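Local atomic coordinates of CopC (Methylosinus trichosporium OB3b, PDB entry 5ICU), a protein that binds copper(II) and probably serves as a periplasmic copper carrier of the CopC family, built on a cupredoxin-like beta sandwich. Residues P66-G71 with F93-H98. Residues are numbered along the deposited sequence; the frame is centred on the assembly and turned at random.
Sequences PELAVG and FTVDPH
G71 and V95 face each other as an antiparallel hydrogen-bonded pair, where strand 71-80 begins and strand 86-95 ends in the five-stranded sheet of the cupredoxin-like beta sandwich. Two backbone bonds close the ring of this bridge: G71 N gives its hydrogen to V95 O at 3.0 Å, while V95 N gives its own to G71 O at 2.8 Å. Glycine suits position 71 because, at its backbone angles, a beta carbon would collide with V70 O. V95 O is approached a second time by CA of V70, at 3.5 Å, in a CA-H...O contact.

On the buried side, L68 brings CD1 to the ring edge of F93, 3.9 Å from CZ and near the ring plane, the two side chains crossing at about a right angle. CG of F93 lies between its backbone N and carbonyl carbon (chi1 73°), which carries CZ toward L68. Both are buried, as suits large apolar groups. V95 CG2 lies loosely, 4.3 Å from L68 CB; a buried beta-branched valine suits a strand.

Where the chain leaves the sheet, V70 and P97 form an exposed apolar pair. With CG1 of V70 anti to its backbone N (chi1 166°), that methyl sits 3.7 Å from P97 CD, while CG2 lies against P97 CA.

Farther out, Y73 packs on L68 and V95, V75 on F93, and V15 on V95. D96 OD1 is hydrogen-bonded to H14 ND1 of the adjoining edge strand 14-15, and A69 O to the phenolic OH of Y73.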
# COMPACT_ATOMS: atom_id res chain seq x y z
N PRO A 66 -3.00 -10.43 2.18
CA PRO A 66 -3.49 -11.58 2.97
C PRO A 66 -4.08 -11.10 4.26
O PRO A 66 -4.05 -9.91 4.59
CB PRO A 66 -2.21 -12.37 3.25
CG PRO A 66 -1.18 -11.30 3.36
CD PRO A 66 -1.55 -10.22 2.37
N GLU A 67 -4.70 -11.99 5.02
CA GLU A 67 -5.22 -11.69 6.31
C GLU A 67 -4.12 -11.25 7.23
O GLU A 67 -3.16 -12.01 7.42
CB GLU A 67 -5.94 -12.93 6.87
CG GLU A 67 -6.58 -12.72 8.23
CD GLU A 67 -7.74 -11.74 8.25
OE1 GLU A 67 -8.25 -11.37 7.19
OE2 GLU A 67 -8.20 -11.38 9.37
N LEU A 68 -4.25 -10.04 7.72
CA LEU A 68 -3.27 -9.43 8.61
C LEU A 68 -3.67 -9.55 10.07
O LEU A 68 -4.73 -9.09 10.46
CB LEU A 68 -3.08 -7.96 8.27
CG LEU A 68 -2.63 -7.60 6.84
CD1 LEU A 68 -2.40 -6.12 6.77
CD2 LEU A 68 -1.41 -8.36 6.41
N ALA A 69 -2.75 -10.10 10.87
CA ALA A 69 -2.88 -10.15 12.29
C ALA A 69 -2.97 -8.76 12.88
O ALA A 69 -2.45 -7.79 12.32
CB ALA A 69 -1.70 -10.90 12.88
N VAL A 70 -3.63 -8.61 14.00
CA VAL A 70 -3.67 -7.39 14.75
C VAL A 70 -2.23 -6.91 15.01
O VAL A 70 -1.36 -7.71 15.37
CB VAL A 70 -4.49 -7.60 16.07
CG1 VAL A 70 -4.28 -6.48 17.03
CG2 VAL A 70 -5.95 -7.81 15.76
N GLY A 71 -2.02 -5.62 14.82
CA GLY A 71 -0.75 -4.97 15.04
C GLY A 71 -0.47 -3.92 13.98
O GLY A 71 -1.33 -3.55 13.18
N PHE A 93 0.35 1.88 9.28
CA PHE A 93 -1.06 1.81 9.73
C PHE A 93 -1.17 0.67 10.72
O PHE A 93 -0.30 -0.15 10.80
CB PHE A 93 -2.06 1.67 8.58
CG PHE A 93 -2.07 0.32 7.94
CD1 PHE A 93 -1.20 -0.00 6.95
CD2 PHE A 93 -2.99 -0.66 8.36
CE1 PHE A 93 -1.22 -1.25 6.35
CE2 PHE A 93 -3.01 -1.90 7.78
CZ PHE A 93 -2.13 -2.22 6.77
N THR A 94 -2.26 0.68 11.48
CA THR A 94 -2.49 -0.33 12.51
C THR A 94 -3.81 -1.04 12.31
O THR A 94 -4.82 -0.40 12.01
CB THR A 94 -2.46 0.31 13.90
OG1 THR A 94 -1.18 0.92 14.14
CG2 THR A 94 -2.68 -0.76 14.97
N VAL A 95 -3.75 -2.37 12.41
CA VAL A 95 -4.96 -3.22 12.46
C VAL A 95 -5.28 -3.40 13.93
O VAL A 95 -4.53 -4.01 14.67
CB VAL A 95 -4.71 -4.58 11.78
CG1 VAL A 95 -5.94 -5.46 11.86
CG2 VAL A 95 -4.30 -4.37 10.32
N ASP A 96 -6.40 -2.81 14.33
CA ASP A 96 -6.93 -2.99 15.69
C ASP A 96 -7.73 -4.30 15.82
O ASP A 96 -8.28 -4.78 14.85
CB ASP A 96 -7.91 -1.86 16.02
CG ASP A 96 -7.30 -0.49 16.17
OD1 ASP A 96 -6.09 -0.40 16.40
OD2 ASP A 96 -8.09 0.48 16.09
N PRO A 97 -7.83 -4.84 17.04
CA PRO A 97 -8.76 -5.94 17.28
C PRO A 97 -10.21 -5.43 17.24
O PRO A 97 -10.50 -4.30 17.60
CB PRO A 97 -8.38 -6.42 18.69
CG PRO A 97 -7.79 -5.22 19.32
CD PRO A 97 -7.13 -4.42 18.26
N HIS A 98 -11.09 -6.28 16.75
CA HIS A 98 -12.53 -6.02 16.82
C HIS A 98 -13.25 -7.05 17.69
O HIS A 98 -14.49 -7.07 17.75
CB HIS A 98 -13.19 -5.95 15.43
CG HIS A 98 -12.93 -7.13 14.58
ND1 HIS A 98 -12.00 -7.09 13.57
CD2 HIS A 98 -13.44 -8.38 14.58
CE1 HIS A 98 -11.92 -8.29 13.02
NE2 HIS A 98 -12.79 -9.08 13.59